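Local coordinates for uncharacterized protein (Sinorhizobium meliloti, PDB 3U5R) that is of unknown function but, as a thioredoxin-fold member of the AhpC/TSA family, may have antioxidant or oxidoreductase activity, at residues T36-F41 and K137-A142; P60-A65 and G92-A97; F147-R152 and A180-V185; L156-Q161 and A176-A181. All coordinates share one frame; numbering follows the deposited sequence.

Contact 1: residues T36-F41 and K137-A142; sequences TRAADF and KAYGAA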
# COMPACT_ATOMS: atom_id res chain seq x y z
N THR A 36 6.02 6.71 13.64
CA THR A 36 6.45 5.36 13.86
C THR A 36 7.41 4.99 12.72
O THR A 36 7.16 5.33 11.53
CB THR A 36 5.19 4.41 13.88
OG1 THR A 36 4.34 4.85 14.94
CG2 THR A 36 5.59 2.95 14.12
N ARG A 37 8.49 4.29 13.04
CA ARG A 37 9.44 3.80 11.99
C ARG A 37 8.81 2.68 11.12
O ARG A 37 8.02 1.89 11.62
CB ARG A 37 10.65 3.21 12.68
CG ARG A 37 11.62 4.24 13.11
CD ARG A 37 13.00 3.76 12.66
NE ARG A 37 13.20 3.96 11.21
CZ ARG A 37 14.30 4.53 10.71
NH1 ARG A 37 15.28 4.96 11.54
NH2 ARG A 37 14.43 4.68 9.40
N ALA A 38 9.14 2.66 9.84
CA ALA A 38 8.75 1.61 8.92
C ALA A 38 9.46 0.32 9.38
O ALA A 38 10.67 0.34 9.62
CB ALA A 38 9.24 1.98 7.53
N ALA A 39 8.72 -0.77 9.55
CA ALA A 39 9.32 -2.00 9.99
C ALA A 39 10.02 -2.62 8.78
O ALA A 39 9.54 -2.48 7.62
CB ALA A 39 8.24 -2.93 10.50
N ASP A 40 11.12 -3.31 9.04
CA ASP A 40 11.87 -3.92 7.96
C ASP A 40 11.18 -5.23 7.56
O ASP A 40 10.37 -5.77 8.31
CB ASP A 40 13.34 -4.15 8.30
CG ASP A 40 14.25 -4.15 6.99
OD1 ASP A 40 13.77 -4.25 5.82
OD2 ASP A 40 15.47 -4.01 7.16
N PHE A 41 11.43 -5.70 6.34
CA PHE A 41 10.79 -6.97 5.92
C PHE A 41 11.72 -7.59 4.91
O PHE A 41 12.66 -6.94 4.42
CB PHE A 41 9.43 -6.68 5.24
CG PHE A 41 9.51 -5.60 4.14
CD1 PHE A 41 9.94 -5.91 2.85
CD2 PHE A 41 9.19 -4.28 4.42
CE1 PHE A 41 10.01 -4.92 1.85
CE2 PHE A 41 9.30 -3.27 3.46
CZ PHE A 41 9.72 -3.60 2.15
N LYS A 137 1.29 -7.73 10.26
CA LYS A 137 1.23 -7.55 11.73
C LYS A 137 2.20 -6.53 12.28
O LYS A 137 1.82 -5.71 13.15
CB LYS A 137 1.47 -8.89 12.44
CG LYS A 137 0.40 -9.93 12.29
CD LYS A 137 0.72 -11.09 13.34
CE LYS A 137 0.41 -12.49 12.81
NZ LYS A 137 1.11 -13.55 13.65
N ALA A 138 3.44 -6.50 11.76
CA ALA A 138 4.42 -5.49 12.22
C ALA A 138 4.03 -4.05 11.84
O ALA A 138 4.33 -3.14 12.60
CB ALA A 138 5.90 -5.79 11.68
N TYR A 139 3.37 -3.84 10.68
CA TYR A 139 2.94 -2.48 10.27
C TYR A 139 1.66 -2.09 10.96
O TYR A 139 1.35 -0.89 11.09
CB TYR A 139 2.76 -2.41 8.71
CG TYR A 139 4.07 -2.08 8.01
CD1 TYR A 139 5.07 -3.00 7.95
CD2 TYR A 139 4.33 -0.80 7.54
CE1 TYR A 139 6.27 -2.71 7.38
CE2 TYR A 139 5.58 -0.51 6.95
CZ TYR A 139 6.51 -1.45 6.89
OH TYR A 139 7.74 -1.17 6.35
N GLY A 140 0.95 -3.11 11.48
CA GLY A 140 -0.38 -2.94 12.05
C GLY A 140 -1.41 -2.58 10.97
O GLY A 140 -2.31 -1.76 11.22
N ALA A 141 -1.28 -3.20 9.78
CA ALA A 141 -2.32 -3.19 8.76
C ALA A 141 -3.57 -3.94 9.22
O ALA A 141 -3.49 -5.01 9.87
CB ALA A 141 -1.79 -3.80 7.40
N ALA A 142 -4.73 -3.39 8.89
CA ALA A 142 -6.01 -3.99 9.28
C ALA A 142 -6.93 -4.31 8.08
O ALA A 142 -7.75 -5.19 8.18
CB ALA A 142 -6.78 -3.08 10.24
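A39 meets the end of helix 134-139 with its methyl group: CB lies 3.7 Å from Y139 CE1 and 3.9 Å from A138 CB, so one small side chain fills the angle between the tyrosine ring and the last helical turn. F41 approaches from further along the loop. The two rings are inclined to each other, and Y139 OH sits at the rim of the F41 ring, in its plane, 3.9 Å from F41 CE2. A38 adds its methyl, with CB 3.7 Å from Y139 OH.

At the polar edge Y139 OH donates to A39 O across 2.6 Å. The donor lies in the carbonyl plane on a lone pair, with a C=O...donor angle of 141°. The ring reaches this carbonyl because Y139 CG stands beside its own backbone N, opposite the carbonyl carbon (chi1 -87°). A phenylalanine here would probably keep the ring packing but leave the buried end of the side chain without its bond to A39 O, and the loop less firmly fixed.

Y139 also packs on V64 and Y150, so its ring bridges loop and central sheet. Directly after it the helix ends in a Schellman motif: G140, at positive phi, is the C-prime residue, and A141 N returns to A136 O. The arrangement is thus a capped helix end tied to an N-terminal loop of the AhpC/TSA-type thioredoxin fold.

Contact 2: residues P60-A65 and G92-A97; sequences PALLVA and GLAVVA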
# COMPACT_ATOMS: atom_id res chain seq x y z
N PRO A 60 13.47 9.33 -1.36
CA PRO A 60 13.11 10.10 -0.14
C PRO A 60 11.71 9.79 0.37
O PRO A 60 11.47 9.83 1.60
CB PRO A 60 13.23 11.58 -0.59
CG PRO A 60 13.12 11.49 -2.20
CD PRO A 60 13.83 10.19 -2.50
N ALA A 61 10.76 9.42 -0.52
CA ALA A 61 9.46 8.98 0.01
C ALA A 61 9.21 7.51 -0.27
O ALA A 61 9.51 7.02 -1.39
CB ALA A 61 8.25 9.84 -0.57
N LEU A 62 8.57 6.81 0.69
CA LEU A 62 8.29 5.39 0.51
C LEU A 62 6.86 5.11 0.93
O LEU A 62 6.45 5.41 2.09
CB LEU A 62 9.28 4.50 1.30
CG LEU A 62 8.80 3.03 1.45
CD1 LEU A 62 9.04 2.29 0.11
CD2 LEU A 62 9.56 2.28 2.57
N LEU A 63 6.07 4.58 -0.02
CA LEU A 63 4.72 4.16 0.27
C LEU A 63 4.67 2.62 0.42
O LEU A 63 5.09 1.90 -0.50
CB LEU A 63 3.76 4.62 -0.83
CG LEU A 63 2.30 4.18 -0.68
CD1 LEU A 63 1.69 4.77 0.58
CD2 LEU A 63 1.49 4.57 -1.91
N VAL A 64 4.12 2.12 1.54
CA VAL A 64 3.92 0.71 1.73
C VAL A 64 2.42 0.53 1.71
O VAL A 64 1.71 1.17 2.52
CB VAL A 64 4.50 0.20 3.05
CG1 VAL A 64 4.22 -1.35 3.19
CG2 VAL A 64 6.00 0.50 3.12
N ALA A 65 1.90 -0.32 0.80
CA ALA A 65 0.46 -0.41 0.59
C ALA A 65 0.01 -1.80 0.71
O ALA A 65 0.51 -2.67 -0.05
CB ALA A 65 0.11 0.16 -0.89
N GLY A 92 11.02 10.57 -6.84
CA GLY A 92 11.60 10.26 -5.56
C GLY A 92 10.65 9.44 -4.68
O GLY A 92 11.01 9.13 -3.57
N LEU A 93 9.51 9.00 -5.22
CA LEU A 93 8.64 8.08 -4.49
C LEU A 93 8.93 6.60 -4.87
O LEU A 93 8.94 6.28 -6.07
CB LEU A 93 7.19 8.39 -4.81
CG LEU A 93 6.25 7.39 -4.22
CD1 LEU A 93 6.13 7.71 -2.71
CD2 LEU A 93 4.93 7.52 -4.90
N ALA A 94 9.17 5.75 -3.88
CA ALA A 94 9.15 4.32 -4.03
C ALA A 94 7.80 3.80 -3.54
O ALA A 94 7.32 4.23 -2.50
CB ALA A 94 10.28 3.66 -3.23
N VAL A 95 7.19 2.88 -4.28
CA VAL A 95 5.95 2.23 -3.84
C VAL A 95 6.19 0.78 -3.68
O VAL A 95 6.79 0.12 -4.56
CB VAL A 95 4.76 2.44 -4.83
CG1 VAL A 95 3.52 1.63 -4.42
CG2 VAL A 95 4.39 3.96 -4.96
N VAL A 96 5.76 0.21 -2.55
CA VAL A 96 5.81 -1.25 -2.41
C VAL A 96 4.45 -1.69 -2.03
O VAL A 96 3.96 -1.22 -0.98
CB VAL A 96 6.83 -1.72 -1.36
CG1 VAL A 96 6.68 -0.92 -0.08
CG2 VAL A 96 6.68 -3.21 -1.09
N ALA A 97 3.87 -2.63 -2.79
CA ALA A 97 2.60 -3.21 -2.42
C ALA A 97 2.73 -4.60 -1.87
O ALA A 97 3.57 -5.35 -2.33
CB ALA A 97 1.64 -3.24 -3.67
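V64 and V96 stand side by side and point the same way from two parallel strands, and V96 shows most clearly how the pair fits. Its CB lies 4.1 Å from L63 O. From there CG1, placed between the backbone N and the carbonyl carbon (chi1 47°), turns toward the neighbouring strand, where it comes 3.3 Å from L63 O and 3.6 Å from V64 CG2. The same methyl also reaches L62 CD1, which in turn rests on A94 CB, so L62, V64, A94 and V96 form one continuous apolar face.

The other face carries A61, L63, A65, L93, V95 and A97. Here L93 CD1 meets A61 CB at 3.7 Å, while L63 CB packs against V95 CG2.

Five backbone hydrogen bonds establish the parallel register, A61 beside L93 through A65 beside A97. They alternate in the parallel manner: A61 and L63 each accept from a residue one place beyond their bridge partner, as in the 2.7 Å bond from V96 N to L63 O, which is nearly linear at 169°. The segment axes run 4.6 Å apart and differ by 16° in direction. At the entrance P60 CD lies 3.2 Å from G92 O, the proline ring packing close against the glycine backbone.

Strand 61-66 is flanked on its other edge by antiparallel strand 146-150, and strand 93-99 by parallel strand 127-129. Helices 78-88 and 176-186 pack on the face bearing L63: F84 touches L63 and L93, A85 touches V95, and L178 reaches L63.

Contact 3: residues F147-R152 and A180-V185; sequences FFLYDR and AAVDAV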
# COMPACT_ATOMS: atom_id res chain seq x y z
N PHE A 147 -2.73 2.31 3.41
CA PHE A 147 -1.56 3.03 2.91
C PHE A 147 -0.73 3.67 4.01
O PHE A 147 -1.27 4.40 4.85
CB PHE A 147 -2.03 4.18 2.00
CG PHE A 147 -2.80 3.70 0.77
CD1 PHE A 147 -2.10 3.25 -0.36
CD2 PHE A 147 -4.21 3.77 0.71
CE1 PHE A 147 -2.79 2.83 -1.51
CE2 PHE A 147 -4.91 3.35 -0.45
CZ PHE A 147 -4.18 2.86 -1.56
N PHE A 148 0.59 3.43 4.00
CA PHE A 148 1.48 4.01 5.01
C PHE A 148 2.57 4.77 4.23
O PHE A 148 3.36 4.12 3.52
CB PHE A 148 2.17 2.89 5.83
CG PHE A 148 1.24 2.00 6.67
CD1 PHE A 148 0.45 0.99 6.09
CD2 PHE A 148 1.22 2.11 8.07
CE1 PHE A 148 -0.38 0.19 6.87
CE2 PHE A 148 0.44 1.29 8.86
CZ PHE A 148 -0.37 0.30 8.29
N LEU A 149 2.66 6.10 4.36
CA LEU A 149 3.67 6.84 3.68
C LEU A 149 4.78 7.26 4.70
O LEU A 149 4.43 7.85 5.74
CB LEU A 149 3.09 8.15 3.06
CG LEU A 149 4.06 9.02 2.23
CD1 LEU A 149 4.52 8.27 0.92
CD2 LEU A 149 3.35 10.27 1.89
N TYR A 150 6.04 7.03 4.32
CA TYR A 150 7.23 7.37 5.11
C TYR A 150 8.08 8.42 4.40
O TYR A 150 8.18 8.44 3.16
CB TYR A 150 8.08 6.13 5.34
CG TYR A 150 7.27 5.10 6.08
CD1 TYR A 150 7.19 5.14 7.48
CD2 TYR A 150 6.52 4.12 5.37
CE1 TYR A 150 6.44 4.20 8.17
CE2 TYR A 150 5.69 3.20 6.06
CZ TYR A 150 5.68 3.26 7.46
OH TYR A 150 4.87 2.37 8.16
N ASP A 151 8.80 9.21 5.20
CA ASP A 151 9.74 10.20 4.69
C ASP A 151 11.11 9.65 4.59
O ASP A 151 11.34 8.43 4.70
CB ASP A 151 9.66 11.49 5.54
CG ASP A 151 10.17 11.26 7.01
OD1 ASP A 151 10.76 10.18 7.31
OD2 ASP A 151 9.96 12.16 7.82
N ARG A 152 12.05 10.56 4.42
CA ARG A 152 13.46 10.26 4.14
C ARG A 152 14.08 9.42 5.29
O ARG A 152 14.92 8.56 5.05
CB ARG A 152 14.30 11.56 3.98
CG ARG A 152 13.92 12.55 2.80
CD ARG A 152 15.19 13.23 2.11
NE ARG A 152 16.08 12.15 1.59
CZ ARG A 152 16.62 12.07 0.37
NH1 ARG A 152 16.43 13.05 -0.50
NH2 ARG A 152 17.34 11.00 0.03
N ALA A 180 -1.31 14.70 -2.45
CA ALA A 180 -0.95 15.86 -1.65
C ALA A 180 0.13 15.53 -0.59
O ALA A 180 1.10 16.28 -0.44
CB ALA A 180 -2.23 16.54 -1.01
N ALA A 181 -0.01 14.40 0.10
CA ALA A 181 0.96 13.95 1.12
C ALA A 181 2.36 13.67 0.49
O ALA A 181 3.39 14.15 0.97
CB ALA A 181 0.42 12.69 1.82
N VAL A 182 2.40 12.95 -0.64
CA VAL A 182 3.67 12.72 -1.33
C VAL A 182 4.36 14.02 -1.77
O VAL A 182 5.57 14.19 -1.54
CB VAL A 182 3.48 11.76 -2.55
CG1 VAL A 182 4.85 11.62 -3.30
CG2 VAL A 182 3.03 10.40 -2.02
N ASP A 183 3.57 14.94 -2.37
CA ASP A 183 4.07 16.24 -2.81
C ASP A 183 4.72 16.99 -1.61
O ASP A 183 5.80 17.56 -1.75
CB ASP A 183 2.94 17.10 -3.34
CG ASP A 183 2.43 16.64 -4.75
OD1 ASP A 183 3.06 15.76 -5.38
OD2 ASP A 183 1.42 17.17 -5.23
N ALA A 184 4.02 17.04 -0.48
CA ALA A 184 4.50 17.68 0.72
C ALA A 184 5.83 17.02 1.12
O ALA A 184 6.83 17.73 1.42
CB ALA A 184 3.48 17.48 1.86
N VAL A 185 5.86 15.70 1.21
CA VAL A 185 7.13 15.03 1.60
C VAL A 185 8.25 15.37 0.60
O VAL A 185 9.40 15.70 1.00
CB VAL A 185 7.04 13.45 1.68
CG1 VAL A 185 8.46 12.84 1.87
CG2 VAL A 185 6.07 13.00 2.79
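L149 drives its side chain into helix 176-186, part of the helical layer on one face of the mixed sheet in this thioredoxin-fold domain. Strand 147-150 and helix segment 180-185 run nearly in the same direction, 11° apart, with axes 9.7 Å from each other at closest. That spacing is bridged by side chains alone, and no hydrogen bond crosses the contact.

The leucine is the bump and three helix residues form the hollow. A181 and V185, one turn apart, receive L149 CD2 between them: it lies 3.8 Å from A181 CB and 4.0 Å from V185 CG2. V182 closes another side, its CG2 standing 3.9 Å from both L149 CD1 and L149 CD2, with the two side chains crossing at about a right angle. L149 CB already faces the helix, and with CG opposite the backbone N (chi1 -177°) the two methyls are carried into this hollow. Within the hollow the floor is partly backbone, since V182 N is 3.8 Å from L149 CD2.

The walls continue beyond the two segments. F84 and Y88 of helix 78-88 pack on V182, and A61 and V157 lie against V185, so V185 also meets strands 61-66 and 156-160, which flank strand 146-150.

Past the strand end D151 offers a second, shallower fit through its aliphatic part. Its carboxylate leads elsewhere, with OD1 accepting from R155 N, and only the base of the residue meets the helix: V185 CG1 sits 4.1 Å from both D151 CA and D151 CB.

Contact 4: residues L156-Q161 and A176-A181; sequences LVYHGQ and ADLRAA
D177, in the first turn of the helix segment, meets both Y158 and Q161. Its CB lies 3.4 Å from Y158 OH, and the carboxylate plane stands 88° from the plane of the tyrosine ring. D177 OD2 accepts from Q161 NE2 across 2.6 Å with an N-H...acceptor angle of 169°. The donor comes from above the carboxylate plane, 45° out of it, although D177 OD2 lies close to the plane of the Q161 amide. An extended chain beyond CG lets the glutamine span this distance. A water adds a second link, donating to D177 OD2 at 2.8 Å and to Y158 OH at 2.7 Å.

L178 follows and places CD2 3.9 Å from Y158 CD2, at the inner side of the helix, where it also touches F84 of helix 78-88.

One turn after D177, A181 sets its methyl 3.8 Å from Y158 CG, near the root of the ring. The ring therefore lies along the helix, from A181 to D177, while its strand runs antiparallel to the helix. V157 and Y158 form a classic beta bulge opposite L149.

Y158 OH also donates to Q161 O at 2.6 Å, in the carbonyl plane on a lone pair. An alanine in place of Y158 would probably open a gap over A181 and L178 and leave Q161 O and the water without their shared hydroxyl.

With Q161 NE2 also bonded to D164 and Q161 OE1 to R166, the chemistry implies a polar network that ties edge strand, helix start and intervening loop together, and the direct and water donors would probably stabilise negative charge on D177.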
# COMPACT_ATOMS: atom_id res chain seq x y z
N LEU A 156 6.72 7.50 9.83
CA LEU A 156 5.36 7.56 9.22
C LEU A 156 4.81 8.98 9.20
O LEU A 156 4.72 9.64 10.24
CB LEU A 156 4.39 6.65 9.98
CG LEU A 156 2.94 6.52 9.46
CD1 LEU A 156 2.89 5.75 8.13
CD2 LEU A 156 2.08 5.76 10.51
N VAL A 157 4.45 9.47 8.01
CA VAL A 157 3.92 10.82 7.89
C VAL A 157 2.52 10.88 7.41
O VAL A 157 1.85 11.90 7.60
CB VAL A 157 4.76 11.72 6.96
CG1 VAL A 157 6.14 12.11 7.64
CG2 VAL A 157 5.06 11.02 5.53
N TYR A 158 2.04 9.81 6.75
CA TYR A 158 0.63 9.81 6.37
C TYR A 158 0.15 8.38 6.43
O TYR A 158 0.86 7.47 6.00
CB TYR A 158 0.41 10.40 4.94
CG TYR A 158 -1.05 10.30 4.45
CD1 TYR A 158 -1.93 11.36 4.68
CD2 TYR A 158 -1.53 9.17 3.77
CE1 TYR A 158 -3.29 11.31 4.24
CE2 TYR A 158 -2.91 9.10 3.30
CZ TYR A 158 -3.75 10.16 3.56
OH TYR A 158 -5.04 10.14 3.18
N HIS A 159 -1.04 8.20 7.01
CA HIS A 159 -1.66 6.91 7.16
C HIS A 159 -3.14 7.14 6.94
O HIS A 159 -3.82 7.77 7.73
CB HIS A 159 -1.35 6.25 8.53
CG HIS A 159 -2.01 4.93 8.73
ND1 HIS A 159 -2.07 3.98 7.72
CD2 HIS A 159 -2.68 4.41 9.77
CE1 HIS A 159 -2.73 2.93 8.16
NE2 HIS A 159 -3.11 3.16 9.40
N GLY A 160 -3.65 6.70 5.79
CA GLY A 160 -5.10 6.88 5.57
C GLY A 160 -5.48 6.64 4.11
O GLY A 160 -4.78 5.94 3.38
N GLN A 161 -6.63 7.18 3.76
CA GLN A 161 -7.31 6.94 2.47
C GLN A 161 -6.47 7.44 1.28
O GLN A 161 -5.64 8.42 1.32
CB GLN A 161 -8.71 7.61 2.50
CG GLN A 161 -8.68 9.14 2.32
CD GLN A 161 -10.11 9.75 2.37
OE1 GLN A 161 -11.06 9.06 2.65
NE2 GLN A 161 -10.23 11.01 2.11
N ALA A 176 -6.10 12.09 -4.66
CA ALA A 176 -5.66 13.45 -4.23
C ALA A 176 -5.09 13.54 -2.80
O ALA A 176 -4.09 14.22 -2.61
CB ALA A 176 -6.81 14.53 -4.41
N ASP A 177 -5.67 12.83 -1.83
CA ASP A 177 -5.11 12.84 -0.44
C ASP A 177 -3.67 12.31 -0.41
O ASP A 177 -2.78 12.99 0.16
CB ASP A 177 -6.00 12.04 0.55
CG ASP A 177 -7.40 12.69 0.80
OD1 ASP A 177 -7.84 13.42 -0.07
OD2 ASP A 177 -8.10 12.42 1.83
N LEU A 178 -3.44 11.16 -1.02
CA LEU A 178 -2.08 10.59 -1.06
C LEU A 178 -1.14 11.42 -1.90
O LEU A 178 -0.00 11.66 -1.51
CB LEU A 178 -2.08 9.15 -1.60
CG LEU A 178 -1.46 8.05 -0.82
CD1 LEU A 178 -1.13 6.90 -1.78
CD2 LEU A 178 -0.32 8.44 0.10
N ARG A 179 -1.62 11.90 -3.04
CA ARG A 179 -0.81 12.79 -3.87
C ARG A 179 -0.38 14.01 -3.10
O ARG A 179 0.78 14.33 -3.10
CB ARG A 179 -1.55 13.20 -5.14
CG ARG A 179 -1.66 11.98 -6.11
CD ARG A 179 -2.66 12.33 -7.33
NE ARG A 179 -2.67 11.27 -8.36
CZ ARG A 179 -1.78 11.13 -9.33
NH1 ARG A 179 -0.79 11.98 -9.52
NH2 ARG A 179 -1.98 10.17 -10.23
N ALA A 180 -1.31 14.70 -2.45
CA ALA A 180 -0.95 15.86 -1.65
C ALA A 180 0.13 15.53 -0.59
O ALA A 180 1.10 16.28 -0.44
CB ALA A 180 -2.23 16.54 -1.01
N ALA A 181 -0.01 14.40 0.10
CA ALA A 181 0.96 13.95 1.12
C ALA A 181 2.36 13.67 0.49
O ALA A 181 3.39 14.15 0.97
CB ALA A 181 0.42 12.69 1.82
O HOH W 1 -6.96 11.69 4.28

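Contacts 2, 3 and 4 are built on the mixed sheet, and contact 1 packs against it. Contact 2 pairs two of its inner strands, and contacts 3 and 4 pack helix 176-186 on the next two; their centres are about 6 Å apart and they share A180 and A181. Contact 2 adjoins contact 3 through L62 O and Y150 N, 2.8 Å apart, and contact 4 through L63 CD2 and L178 CD1 at 3.5 Å. Contact 1 lies on the other face, its centre about 14 Å from that of contact 2 and about 16 Å from those of contacts 3 and 4, yet Y139 CE2 reaches V64 CG2 at 4.0 Å. Between contacts 1 and 4, T36 O probably accepts from L156 N at 2.8 Å.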